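Local coordinates for protein ABC-type amino acid transport system, permease component (Caldanaerobacter subterraneus subsp. tengcongensis MB4, PDB 4YMU) that probably transports amino acids, arginine among them, across the cell membrane as the permease subunit of a binding-protein-dependent ABC transporter, at residues G37-I40 and A41-M45; M131-R134 and Y135-P139. All blocks are in the same frame, centred on the assembly; numbering follows the deposited sequence.

Contact 1. Residues G37-I40 and A41-M45; sequences GLFI and ALMKM
F39 overlaps the end of M43 one helical turn further on: the thioether methyl CE approaches the ring obliquely, 3.4 Å from CD2 of F39. With CG of F39 swung away from its own N and beside the carbonyl carbon (chi1 -152°), the ring stands out from the helix, while M43 runs back toward it with its chain extended beyond CG. Methionine suits this place because, unbranched and flexible, it can run past the carbonyl and bring its methyl to the ring. On the way, CG of M43 passes 3.4 Å from O of F39, the same oxygen that accepts the backbone bond from N of M43. L38 and L42 make a looser pair at the same spacing, two branched leucine ends crossing at 4.0 Å from CD1 of L38 to CD2 of L42. Both leucines lie on the surface, where apolar residues of a membrane helix may face lipid.

Beneath these pairs runs a series of i to i+4 alpha-helical bonds. N of L42 bonds almost straight to O of L38 (3.1 Å, 170° at the hydrogen), and N of A41 reaches O of G37 at 2.9 Å. The bond from N of K44 to O of I40 is more bent, 139°. G37 and A41 are buried, and their small size suits a buried stretch of the helix.

Residues 37-45 lie toward the C-terminal end of helix 12-44. I40 packs on I59, and M43 on I51 and A55, of helix 49-63; L38 touches I107 and I40 touches A104 of helix 87-112, and K44 adds a salt bridge to E105 of that helix.

Contact 2. Residues M131-R134 and Y135-P139; sequences MAMR and YVIIP
The carbonyl oxygen of A132 accepts two backbone N-H groups, V136 N from above the carbonyl plane at 3.0 Å and I137 N in that plane at 2.9 Å, as the helix widens into a pi-type turn. I138 N continues the wider spacing to O of M133, and P139, which has no N-H to give, suits the kink at this point; its CD lies 3.4 Å from O of R134. The aliphatic part of R134 lies over one face of the Y135 ring in a CH-pi contact, CG 3.8 Å from the ring centroid and 6° off its normal. Extended from CG to NE, the arginine carries its guanidinium on toward the phenol, with the two planes only 14° apart. M133, bent at chi2, puts CG 3.5 Å from CD1 of I138 and SD 3.8 Å from CD1 of I137, a flexible chain serving two isoleucines. Both small and buried, A132 touches N119 and A122, and V136 touches Q118, of helix 117-124, probably the coupling helix of this permease family; Y135 reaches another protein chain, probably the ATPase, near the start of helix 129-160.

Contacts 1 and 2 lie on the same side of the chain's centre, their own centres 17 Å apart and their nearest atoms about 6 Å apart, without touching. Contact 1 lies toward the C-terminal end of helix 12-44, whereas contact 2 belongs to the opening turns of helix 129-160. Helix 129-160 later supplies E152, V155, M156 and E159 to the arginine pocket, and helix 87-112, against which 37-45 packs, supplies N98, S99 and Y102. G37 is about 11 Å from a bound arginine. Helix 129-160 therefore joins a contact with another protein chain, probably the ATPase, to the ligand pocket, consistent with a role in coupling the two.

Contact 1. Residues G37-I40 and A41-M45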
ATOM      1  N   GLY C  37     -16.855  15.847  13.651  1.00 93.22           N
ATOM      2  CA  GLY C  37     -15.583  15.416  13.083  1.00100.69           C
ATOM      3  C   GLY C  37     -15.226  16.140  11.796  1.00 97.62           C
ATOM      4  O   GLY C  37     -14.084  16.579  11.627  1.00 92.48           O
ATOM      5  N   LEU C  38     -16.213  16.275  10.910  1.00 99.15           N
ATOM      6  CA  LEU C  38     -16.082  17.031   9.664  1.00 97.29           C
ATOM      7  C   LEU C  38     -15.651  18.466   9.939  1.00 97.63           C
ATOM      8  O   LEU C  38     -14.764  19.012   9.284  1.00 93.76           O
ATOM      9  CB  LEU C  38     -17.425  17.047   8.926  1.00 89.71           C
ATOM     10  CG  LEU C  38     -17.549  17.973   7.712  1.00 87.21           C
ATOM     11  CD1 LEU C  38     -16.464  17.691   6.673  1.00 84.64           C
ATOM     12  CD2 LEU C  38     -18.938  17.845   7.095  1.00 82.62           C
ATOM     13  N   PHE C  39     -16.295  19.062  10.931  1.00 97.65           N
ATOM     14  CA  PHE C  39     -16.061  20.439  11.304  1.00102.05           C
ATOM     15  C   PHE C  39     -14.640  20.580  11.820  1.00102.27           C
ATOM     16  O   PHE C  39     -13.944  21.545  11.507  1.00103.79           O
ATOM     17  CB  PHE C  39     -17.068  20.818  12.386  1.00108.14           C
ATOM     18  CG  PHE C  39     -17.418  22.269  12.409  1.00118.18           C
ATOM     19  CD1 PHE C  39     -18.291  22.796  11.464  1.00125.41           C
ATOM     20  CD2 PHE C  39     -16.910  23.103  13.395  1.00117.44           C
ATOM     21  CE1 PHE C  39     -18.632  24.146  11.490  1.00130.39           C
ATOM     22  CE2 PHE C  39     -17.247  24.451  13.430  1.00116.26           C
ATOM     23  CZ  PHE C  39     -18.109  24.975  12.478  1.00124.18           C
ATOM     24  N   ILE C  40     -14.216  19.600  12.608  1.00102.55           N
ATOM     25  CA  ILE C  40     -12.885  19.612  13.196  1.00103.21           C
ATOM     26  C   ILE C  40     -11.835  19.515  12.095  1.00 99.45           C
ATOM     27  O   ILE C  40     -10.797  20.178  12.156  1.00101.02           O
ATOM     28  CB  ILE C  40     -12.683  18.431  14.171  1.00106.27           C
ATOM     29  CG1 ILE C  40     -13.667  18.501  15.336  1.00102.97           C
ATOM     30  CG2 ILE C  40     -11.267  18.437  14.735  1.00111.11           C
ATOM     31  CD1 ILE C  40     -13.385  19.630  16.271  1.00105.82           C
ATOM     32  N   ALA C  41     -12.119  18.691  11.087  1.00 97.27           N
ATOM     33  CA  ALA C  41     -11.189  18.461   9.982  1.00 97.33           C
ATOM     34  C   ALA C  41     -10.970  19.747   9.182  1.00103.39           C
ATOM     35  O   ALA C  41      -9.829  20.119   8.896  1.00101.73           O
ATOM     36  CB  ALA C  41     -11.711  17.358   9.083  1.00 88.10           C
ATOM     37  N   LEU C  42     -12.074  20.418   8.844  1.00101.83           N
ATOM     38  CA  LEU C  42     -12.059  21.699   8.139  1.00 98.21           C
ATOM     39  C   LEU C  42     -11.196  22.731   8.860  1.00107.88           C
ATOM     40  O   LEU C  42     -10.481  23.514   8.233  1.00112.80           O
ATOM     41  CB  LEU C  42     -13.489  22.228   7.986  1.00 92.47           C
ATOM     42  CG  LEU C  42     -14.222  21.918   6.676  1.00 91.89           C
ATOM     43  CD1 LEU C  42     -13.537  20.802   5.933  1.00 88.00           C
ATOM     44  CD2 LEU C  42     -15.683  21.570   6.896  1.00 86.68           C
ATOM     45  N   MET C  43     -11.272  22.723  10.183  1.00111.75           N
ATOM     46  CA  MET C  43     -10.462  23.604  11.006  1.00110.64           C
ATOM     47  C   MET C  43      -8.977  23.311  10.857  1.00111.21           C
ATOM     48  O   MET C  43      -8.148  24.222  10.857  1.00108.45           O
ATOM     49  CB  MET C  43     -10.852  23.455  12.469  1.00109.82           C
ATOM     50  CG  MET C  43     -12.149  24.127  12.832  1.00100.52           C
ATOM     51  SD  MET C  43     -12.304  24.272  14.622  1.00110.92           S
ATOM     52  CE  MET C  43     -14.083  24.319  14.766  1.00 92.14           C
ATOM     53  N   LYS C  44      -8.642  22.030  10.749  1.00114.98           N
ATOM     54  CA  LYS C  44      -7.245  21.610  10.691  1.00115.07           C
ATOM     55  C   LYS C  44      -6.659  21.961   9.321  1.00117.80           C
ATOM     56  O   LYS C  44      -5.442  22.005   9.146  1.00116.88           O
ATOM     57  CB  LYS C  44      -7.142  20.104  10.944  1.00105.36           C
ATOM     58  CG  LYS C  44      -5.778  19.612  11.394  1.00 95.01           C
ATOM     59  CD  LYS C  44      -5.777  18.093  11.445  1.00 95.22           C
ATOM     60  CE  LYS C  44      -4.439  17.514  11.889  1.00 99.51           C
ATOM     61  NZ  LYS C  44      -4.559  16.048  12.186  1.00 94.94           N
ATOM     62  N   MET C  45      -7.537  22.245   8.366  1.00119.75           N
ATOM     63  CA  MET C  45      -7.125  22.625   7.021  1.00120.55           C
ATOM     64  C   MET C  45      -6.989  24.138   6.877  1.00125.10           C
ATOM     65  O   MET C  45      -6.486  24.626   5.863  1.00125.50           O
ATOM     66  CB  MET C  45      -8.138  22.110   6.005  1.00108.26           C
ATOM     67  CG  MET C  45      -8.286  20.610   6.014  1.00 98.32           C
ATOM     68  SD  MET C  45      -9.647  20.062   4.970  1.00119.12           S
ATOM     69  CE  MET C  45      -9.740  18.340   5.478  1.00 88.71           C
TER

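Contact 2. Residues M131-R134 and Y135-P139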
ATOM      1  N   MET C 131     -11.241  24.316  -7.098  1.00 90.52           N
ATOM      2  CA  MET C 131     -11.919  23.572  -8.156  1.00 98.23           C
ATOM      3  C   MET C 131     -11.461  22.109  -8.197  1.00 91.06           C
ATOM      4  O   MET C 131     -12.272  21.197  -8.422  1.00 90.46           O
ATOM      5  CB  MET C 131     -11.665  24.235  -9.502  1.00 98.66           C
ATOM      6  CG  MET C 131     -11.837  25.740  -9.471  1.00 93.19           C
ATOM      7  SD  MET C 131     -11.212  26.495 -10.986  1.00108.01           S
ATOM      8  CE  MET C 131     -12.147  25.515 -12.154  1.00 81.15           C
ATOM      9  N   ALA C 132     -10.166  21.895  -7.962  1.00 83.65           N
ATOM     10  CA  ALA C 132      -9.577  20.558  -7.993  1.00 86.77           C
ATOM     11  C   ALA C 132     -10.195  19.770  -6.872  1.00 85.18           C
ATOM     12  O   ALA C 132     -10.493  18.571  -6.983  1.00 83.67           O
ATOM     13  CB  ALA C 132      -8.059  20.638  -7.813  1.00 89.27           C
ATOM     14  N   MET C 133     -10.394  20.483  -5.778  1.00 86.41           N
ATOM     15  CA  MET C 133     -10.961  19.910  -4.583  1.00 83.31           C
ATOM     16  C   MET C 133     -12.399  19.484  -4.826  1.00 83.68           C
ATOM     17  O   MET C 133     -12.762  18.325  -4.601  1.00 72.15           O
ATOM     18  CB  MET C 133     -10.854  20.929  -3.470  1.00 70.64           C
ATOM     19  CG  MET C 133     -10.520  20.310  -2.166  1.00 95.93           C
ATOM     20  SD  MET C 133      -8.928  19.500  -2.073  1.00 94.63           S
ATOM     21  CE  MET C 133      -9.086  18.818  -0.413  1.00125.34           C
ATOM     22  N   ARG C 134     -13.203  20.405  -5.341  1.00 82.76           N
ATOM     23  CA  ARG C 134     -14.612  20.127  -5.575  1.00 91.05           C
ATOM     24  C   ARG C 134     -14.881  19.042  -6.623  1.00 95.44           C
ATOM     25  O   ARG C 134     -15.667  18.123  -6.384  1.00 94.62           O
ATOM     26  CB  ARG C 134     -15.349  21.397  -5.981  1.00 98.18           C
ATOM     27  CG  ARG C 134     -16.752  21.114  -6.482  1.00104.23           C
ATOM     28  CD  ARG C 134     -17.618  22.355  -6.515  1.00103.38           C
ATOM     29  NE  ARG C 134     -18.966  22.026  -6.970  1.00109.27           N
ATOM     30  CZ  ARG C 134     -19.910  22.923  -7.222  1.00110.45           C
ATOM     31  NH1 ARG C 134     -19.658  24.216  -7.059  1.00100.94           N
ATOM     32  NH2 ARG C 134     -21.107  22.525  -7.636  1.00112.47           N
ATOM     33  N   TYR C 135     -14.226  19.141  -7.779  1.00 96.30           N
ATOM     34  CA  TYR C 135     -14.583  18.281  -8.896  1.00 84.49           C
ATOM     35  C   TYR C 135     -13.777  16.985  -8.991  1.00 83.68           C
ATOM     36  O   TYR C 135     -14.215  16.037  -9.634  1.00 88.52           O
ATOM     37  CB  TYR C 135     -14.500  19.061 -10.201  1.00 94.09           C
ATOM     38  CG  TYR C 135     -15.340  20.311 -10.199  1.00100.52           C
ATOM     39  CD1 TYR C 135     -16.724  20.240 -10.300  1.00103.34           C
ATOM     40  CD2 TYR C 135     -14.752  21.565 -10.090  1.00101.19           C
ATOM     41  CE1 TYR C 135     -17.501  21.380 -10.290  1.00106.28           C
ATOM     42  CE2 TYR C 135     -15.522  22.717 -10.077  1.00100.58           C
ATOM     43  CZ  TYR C 135     -16.900  22.619 -10.180  1.00110.04           C
ATOM     44  OH  TYR C 135     -17.683  23.761 -10.166  1.00116.30           O
ATOM     45  N   VAL C 136     -12.615  16.932  -8.346  1.00 76.88           N
ATOM     46  CA  VAL C 136     -11.736  15.781  -8.510  1.00 76.20           C
ATOM     47  C   VAL C 136     -11.409  15.044  -7.219  1.00 81.39           C
ATOM     48  O   VAL C 136     -11.651  13.839  -7.111  1.00 93.04           O
ATOM     49  CB  VAL C 136     -10.400  16.165  -9.261  1.00 83.81           C
ATOM     50  CG1 VAL C 136      -9.335  15.110  -9.071  1.00 69.57           C
ATOM     51  CG2 VAL C 136     -10.660  16.399 -10.738  1.00 77.26           C
ATOM     52  N   ILE C 137     -10.859  15.754  -6.242  1.00 77.74           N
ATOM     53  CA  ILE C 137     -10.309  15.088  -5.065  1.00 84.45           C
ATOM     54  C   ILE C 137     -11.366  14.633  -4.043  1.00 89.41           C
ATOM     55  O   ILE C 137     -11.373  13.475  -3.623  1.00 91.08           O
ATOM     56  CB  ILE C 137      -9.244  15.976  -4.395  1.00 79.09           C
ATOM     57  CG1 ILE C 137      -8.209  16.417  -5.436  1.00 84.93           C
ATOM     58  CG2 ILE C 137      -8.637  15.278  -3.202  1.00 68.80           C
ATOM     59  CD1 ILE C 137      -7.362  17.614  -5.018  1.00 84.42           C
ATOM     60  N   ILE C 138     -12.239  15.553  -3.630  1.00 96.82           N
ATOM     61  CA  ILE C 138     -13.286  15.262  -2.626  1.00 98.88           C
ATOM     62  C   ILE C 138     -14.242  14.112  -2.990  1.00 96.39           C
ATOM     63  O   ILE C 138     -14.555  13.290  -2.128  1.00 99.59           O
ATOM     64  CB  ILE C 138     -14.056  16.549  -2.206  1.00 87.83           C
ATOM     65  CG1 ILE C 138     -13.156  17.417  -1.326  1.00 85.23           C
ATOM     66  CG2 ILE C 138     -15.354  16.215  -1.485  1.00 82.02           C
ATOM     67  CD1 ILE C 138     -13.567  18.842  -1.289  1.00 86.88           C
ATOM     68  N   PRO C 139     -14.720  14.055  -4.255  1.00 94.81           N
ATOM     69  CA  PRO C 139     -15.568  12.910  -4.621  1.00 87.82           C
ATOM     70  C   PRO C 139     -14.896  11.556  -4.412  1.00 88.10           C
ATOM     71  O   PRO C 139     -15.597  10.573  -4.153  1.00 93.32           O
ATOM     72  CB  PRO C 139     -15.796  13.115  -6.122  1.00 85.55           C
ATOM     73  CG  PRO C 139     -15.706  14.603  -6.318  1.00 85.88           C
ATOM     74  CD  PRO C 139     -14.642  15.053  -5.348  1.00 93.40           C
TER